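Local structure of flagellin (Burkholderia pseudomallei, 4CFI) at residues A118-S121 with S122-W126; F150-Q153 with N154-L158; A205-A208 with Q209-V213. The protein probably builds the flagellar filament by self-assembly of many copies and, as a surface-exposed structural protein, carries immunoreactive epitopes. One frame throughout, in Å; residues are numbered along the deposited sequence. Where two conformers were deposited one is given.

How the contacts relate
From the N terminus, after two long helices and four short strands, the chain reaches strand 111-119 and turns back at its end: contact 1 is that reversal, ahead of strand 135-142. The next strand, 148-152, ends in contact 2, a similar reversal leading into helix 160-167. Contact 3 follows much later, as the last turns of helix 197-213. Each contact is local and the three come in series, so none nests within or crosses another. Contacts 1 and 2 lie at ends of the two outer strands of one antiparallel sheet, centres about 13 Å apart. Contact 3 packs on strand 111-119, linking that sheet to helix 227-257; its centre is about 19 Å from that of contact 2.

Contact 1: A118-S121 with S122-W126; sequences AIDS and SGAAW
The indole of Trp126 meets Asp120 at its edge: Asp120 CA lies close to the ring plane, Asp120 N lies in it, and Asp120 CB approaches Trp126 CE3 to 3.8 Å. A chi1 of -168° turns CG of Trp126 away from the backbone N and swings the six-membered ring alongside residues 119 and 120. The second flat group, the Asp120 carboxylate, receives donors on both faces. Ser122 N reaches OD1 of Asp120 from above one face at 2.9 Å, and Ala124 N reaches the same oxygen at 3.0 Å from the opposite face. The first of these closes an Asx turn.

The backbone gives the frame. Gly123 N bonds Asp120 O at 3.0 Å, closing a type I turn, while Asp120 N donates to Ala124 O at 2.9 Å, nearly along the C=O axis. Together with the left-handed conformation of Gly123 (phi 89°), these two bonds define a G1 beta bulge. One step further, Trp126 N bonds Ala118 O at 2.9 Å beside the single bridge between Ile119 and Ala125. The side chain of Ile119 continues inward onto Thr135 and Ile138 of the adjoining strand.

A water donates to both Asp120 OD2 (2.8 Å) and Ala125 O, and a second water joins the hydroxyls of Ser121 and Ser122. With two backbone N-H groups on OD1 and a water donor on OD2, the carboxylate is probably ionised, and its rotation is fixed within the turn that ends strand 111-119.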
# COMPACT_ATOMS: atom_id res chain seq x y z
N ALA A 118 7.71 -27.41 0.40
CA ALA A 118 7.57 -28.85 0.68
C ALA A 118 8.06 -29.11 2.10
O ALA A 118 9.25 -29.39 2.31
CB ALA A 118 8.34 -29.69 -0.33
N ILE A 119 7.16 -28.97 3.07
CA ILE A 119 7.51 -29.05 4.48
C ILE A 119 6.49 -29.87 5.26
O ILE A 119 5.35 -30.05 4.82
CB ILE A 119 7.67 -27.65 5.13
CG1 ILE A 119 6.35 -26.88 5.12
CG2 ILE A 119 8.80 -26.86 4.47
CD1 ILE A 119 6.41 -25.47 5.69
N ASP A 120 6.91 -30.36 6.42
CA ASP A 120 6.00 -31.00 7.35
C ASP A 120 5.35 -29.98 8.28
O ASP A 120 5.54 -28.77 8.15
CB ASP A 120 6.69 -32.17 8.08
CG ASP A 120 7.73 -31.75 9.11
OD1 ASP A 120 7.78 -30.57 9.47
OD2 ASP A 120 8.52 -32.64 9.52
N SER A 121 4.55 -30.46 9.23
CA SER A 121 3.78 -29.56 10.09
C SER A 121 4.66 -28.76 11.06
O SER A 121 4.18 -27.79 11.66
CB SER A 121 2.71 -30.34 10.86
OG SER A 121 3.29 -31.30 11.75
N SER A 122 5.91 -29.17 11.23
CA SER A 122 6.88 -28.45 12.06
C SER A 122 7.78 -27.51 11.26
O SER A 122 8.65 -26.86 11.84
CB SER A 122 7.78 -29.42 12.84
OG SER A 122 7.02 -30.24 13.69
N GLY A 123 7.63 -27.46 9.93
CA GLY A 123 8.48 -26.63 9.08
C GLY A 123 9.76 -27.28 8.58
O GLY A 123 10.59 -26.59 8.00
N ALA A 124 9.97 -28.56 8.85
CA ALA A 124 11.13 -29.30 8.33
C ALA A 124 10.88 -29.72 6.88
O ALA A 124 9.74 -29.90 6.48
CB ALA A 124 11.43 -30.52 9.18
N ALA A 125 11.93 -29.87 6.09
CA ALA A 125 11.80 -30.31 4.70
C ALA A 125 11.09 -31.66 4.65
O ALA A 125 11.39 -32.57 5.43
CB ALA A 125 13.16 -30.42 4.03
N TRP A 126 10.16 -31.79 3.72
CA TRP A 126 9.43 -33.04 3.51
C TRP A 126 10.37 -34.06 2.87
O TRP A 126 11.15 -33.73 1.97
CB TRP A 126 8.24 -32.81 2.58
CG TRP A 126 7.29 -33.97 2.55
CD1 TRP A 126 7.23 -34.96 1.62
CD2 TRP A 126 6.30 -34.30 3.55
NE1 TRP A 126 6.26 -35.87 1.95
CE2 TRP A 126 5.66 -35.50 3.13
CE3 TRP A 126 5.88 -33.69 4.73
CZ2 TRP A 126 4.63 -36.09 3.87
CZ3 TRP A 126 4.86 -34.28 5.47
CH2 TRP A 126 4.24 -35.47 5.03
O HOH W 1 10.01 -33.85 7.55
O HOH W 2 5.50 -32.17 12.74

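Contact 2: F150-Q153 with N154-L158; sequences FTDQ and NNQAL
Two backbone N-H groups grip one oxygen of Asp152: Asn154 N reaches OD1 of Asp152 at 2.8 Å and Gln156 N reaches it at 3.0 Å, from opposite faces of the carboxylate. What puts OD1 there is the first torsion of Asp152, with CG held between the backbone N and the carbonyl carbon (chi1 68°), which folds the acid back over its own turn. The shorter of the two bonds makes an Asx turn.

Around this centre runs the backbone ring of a type I turn from Asp152 to Asn155, closed by Asn155 N on Asp152 O at 2.9 Å. Asp152 N donates to Gln156 O at 2.8 Å, and Asn155 takes a left-handed conformation (phi 67°). These features identify a G1 beta bulge, here with asparagine at its first position. Beyond it Leu158 N bonds Phe150 O at 3.2 Å, next to the bridge of Thr151 with Ala157. In the conformer described, CD1 of Leu158 rests 3.8 Å from CB of Phe150, and its CD2 lies against CB of Asp152.

Further out, the amides of Gln153 and Asn154 are turned 69° from each other and share a water that accepts from Gln153 NE2 and from Asn154 ND2. Gln153 OE1 accepts from Thr136 N, and Thr151 OG1 is bonded to Asn139 ND2, both on strand 135-142. The ring of Phe150 leads away from residues 154-158, stacks with Phe167 and also packs on Ile138 and Val140.

A further water donates to Asp152 OD2 (2.8 Å) and to Ala157 O. Both carboxylate oxygens of this buried acid are therefore supplied with donors, which is consistent with an ionised side chain that, with the backbone bonds, helps keep the turn folded.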
# COMPACT_ATOMS: atom_id res chain seq x y z
N PHE A 150 0.51 -16.11 8.08
CA PHE A 150 0.78 -17.18 7.12
C PHE A 150 -0.28 -18.26 7.15
O PHE A 150 -0.65 -18.75 8.23
CB PHE A 150 2.11 -17.84 7.44
CG PHE A 150 3.26 -16.87 7.49
CD1 PHE A 150 3.91 -16.51 6.33
CD2 PHE A 150 3.69 -16.31 8.68
CE1 PHE A 150 4.96 -15.62 6.37
CE2 PHE A 150 4.76 -15.41 8.71
CZ PHE A 150 5.41 -15.09 7.56
N THR A 151 -0.73 -18.68 5.96
CA THR A 151 -1.63 -19.82 5.85
C THR A 151 -1.05 -20.82 4.83
O THR A 151 -0.19 -20.48 4.02
CB THR A 151 -3.07 -19.42 5.44
OG1 THR A 151 -3.03 -18.92 4.11
CG2 THR A 151 -3.67 -18.42 6.42
N ASP A 152 -1.56 -22.05 4.90
CA ASP A 152 -1.14 -23.12 4.01
C ASP A 152 -2.03 -23.20 2.76
O ASP A 152 -2.89 -22.32 2.51
CB ASP A 152 -1.08 -24.47 4.76
CG ASP A 152 -2.43 -25.00 5.21
OD1 ASP A 152 -3.49 -24.59 4.70
OD2 ASP A 152 -2.40 -25.89 6.11
N GLN A 153 -1.81 -24.23 1.95
CA GLN A 153 -2.50 -24.39 0.68
C GLN A 153 -4.00 -24.53 0.85
O GLN A 153 -4.74 -24.33 -0.12
CB GLN A 153 -1.95 -25.60 -0.10
CG GLN A 153 -2.22 -26.95 0.51
CD GLN A 153 -1.34 -27.31 1.68
OE1 GLN A 153 -0.32 -26.68 1.95
NE2 GLN A 153 -1.67 -28.40 2.33
N ASN A 154 -4.44 -24.93 2.05
CA ASN A 154 -5.86 -25.03 2.34
C ASN A 154 -6.38 -23.88 3.19
O ASN A 154 -7.46 -23.97 3.77
CB ASN A 154 -6.17 -26.38 3.00
CG ASN A 154 -5.84 -27.54 2.09
OD1 ASN A 154 -6.03 -27.47 0.87
ND2 ASN A 154 -5.25 -28.57 2.66
N ASN A 155 -5.63 -22.79 3.22
CA ASN A 155 -6.02 -21.57 3.92
C ASN A 155 -6.08 -21.73 5.44
O ASN A 155 -6.72 -20.92 6.11
CB ASN A 155 -7.34 -21.00 3.37
CG ASN A 155 -7.27 -20.76 1.89
OD1 ASN A 155 -8.11 -21.25 1.08
ND2 ASN A 155 -6.27 -20.02 1.50
N GLN A 156 -5.38 -22.72 5.99
CA GLN A 156 -5.28 -22.89 7.45
C GLN A 156 -4.01 -22.23 7.94
O GLN A 156 -2.96 -22.34 7.32
CB GLN A 156 -5.26 -24.37 7.86
CG GLN A 156 -6.39 -25.19 7.23
CD GLN A 156 -7.76 -24.55 7.40
OE1 GLN A 156 -8.47 -24.22 6.42
NE2 GLN A 156 -8.15 -24.39 8.63
N ALA A 157 -4.08 -21.54 9.07
CA ALA A 157 -2.88 -20.95 9.65
C ALA A 157 -1.79 -22.01 9.82
O ALA A 157 -2.06 -23.14 10.23
CB ALA A 157 -3.20 -20.32 10.99
N LEU A 158 -0.55 -21.65 9.49
CA LEU A 158 0.57 -22.50 9.86
C LEU A 158 0.63 -22.58 11.38
O LEU A 158 0.22 -21.66 12.06
CB LEU A 158 1.89 -21.93 9.33
CG LEU A 158 2.05 -21.82 7.83
CD1 LEU A 158 3.48 -21.40 7.50
CD2 LEU A 158 1.71 -23.13 7.12
O HOH W 3 -5.36 -17.92 3.09
O HOH W 4 -1.65 -25.48 8.73
O HOH W 5 -3.59 -30.47 1.30

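Contact 3: A205-A208 with Q209-V213; sequences AMVA and QINAV
Ala205 opens the contact through its backbone, its O accepting from Gln209 N at 3.0 Å in the i to i+4 pattern of an alpha helix. At Met206 the backbone bond from Ile210 N to Met206 O (2.9 Å) is joined by two side-chain contacts. CG of Met206 stands anti to the backbone N (chi1 -177°), and bends at chi2 (54°) and chi3 (77°) then lay the thioether beside the Gln209 amide; SD of Met206 comes 3.5 Å from Gln209 NE2. The two side chains extend together in the same direction, though each was deposited in two conformers and this pairing belongs to one of them. Nearer the backbone, Met206 CG touches Ile210 CD1 at 3.9 Å.

Val207 O receives Asn211 N at 2.9 Å, and the valine and asparagine side chains also run alongside each other. Ala208 ends the segment, its O accepting from Ala212 N at 3.0 Å.

The Gln209 amide has its polar partner elsewhere: NE2 donates to Leu112 O on strand 111-119, where Met206 and Val207 pack on Ile115 and Ile210 on Leu112. Val213 adds contacts with Tyr231 and Val235 of helix 227-257. Since the sulfur offers only a weakly polar surface, the bond to Leu112 O probably sets the direction of the amide, and Met206 lines its flank by van der Waals contact.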
# COMPACT_ATOMS: atom_id res chain seq x y z
N ALA A 205 12.15 -15.80 -6.19
CA ALA A 205 11.55 -14.70 -6.92
C ALA A 205 10.26 -14.23 -6.24
O ALA A 205 10.00 -13.03 -6.18
CB ALA A 205 11.27 -15.09 -8.36
N MET A 206 9.45 -15.16 -5.73
CA MET A 206 8.23 -14.78 -5.02
C MET A 206 8.54 -14.04 -3.72
O MET A 206 7.87 -13.07 -3.38
CB MET A 206 7.33 -15.99 -4.77
CG MET A 206 6.01 -15.68 -4.09
SD MET A 206 5.03 -14.41 -4.90
CE MET A 206 4.36 -15.34 -6.27
N VAL A 207 9.55 -14.48 -2.99
CA VAL A 207 9.96 -13.77 -1.77
C VAL A 207 10.40 -12.33 -2.11
O VAL A 207 10.05 -11.38 -1.40
CB VAL A 207 11.06 -14.55 -1.02
CG1 VAL A 207 11.66 -13.73 0.13
CG2 VAL A 207 10.48 -15.85 -0.49
N ALA A 208 11.15 -12.16 -3.20
CA ALA A 208 11.54 -10.82 -3.65
C ALA A 208 10.32 -9.97 -3.98
O ALA A 208 10.26 -8.79 -3.60
CB ALA A 208 12.49 -10.88 -4.83
N GLN A 209 9.35 -10.55 -4.70
CA GLN A 209 8.06 -9.89 -5.01
C GLN A 209 7.44 -9.40 -3.72
O GLN A 209 7.16 -8.22 -3.57
CB GLN A 209 7.02 -10.81 -5.71
CG GLN A 209 5.57 -10.25 -5.74
CD GLN A 209 4.53 -11.18 -6.38
OE1 GLN A 209 4.75 -11.68 -7.48
NE2 GLN A 209 3.39 -11.43 -5.69
N ILE A 210 7.22 -10.33 -2.80
CA ILE A 210 6.55 -10.02 -1.55
C ILE A 210 7.25 -8.89 -0.81
O ILE A 210 6.59 -7.96 -0.32
CB ILE A 210 6.45 -11.27 -0.66
CG1 ILE A 210 5.47 -12.28 -1.29
CG2 ILE A 210 5.99 -10.89 0.73
CD1 ILE A 210 5.56 -13.71 -0.74
N ASN A 211 8.58 -8.94 -0.74
CA ASN A 211 9.31 -7.87 -0.05
C ASN A 211 9.15 -6.51 -0.73
O ASN A 211 9.11 -5.48 -0.06
CB ASN A 211 10.80 -8.22 0.13
CG ASN A 211 11.05 -9.15 1.31
OD1 ASN A 211 11.80 -10.15 1.23
ND2 ASN A 211 10.44 -8.82 2.42
N ALA A 212 9.06 -6.49 -2.06
CA ALA A 212 8.84 -5.24 -2.80
C ALA A 212 7.41 -4.72 -2.60
O ALA A 212 7.21 -3.53 -2.36
CB ALA A 212 9.13 -5.44 -4.27
N VAL A 213 6.41 -5.59 -2.70
CA VAL A 213 5.00 -5.21 -2.50
C VAL A 213 4.78 -4.70 -1.07
O VAL A 213 3.95 -3.81 -0.83
CB VAL A 213 4.04 -6.36 -2.88
CG1 VAL A 213 2.59 -6.00 -2.61
CG2 VAL A 213 4.19 -6.69 -4.36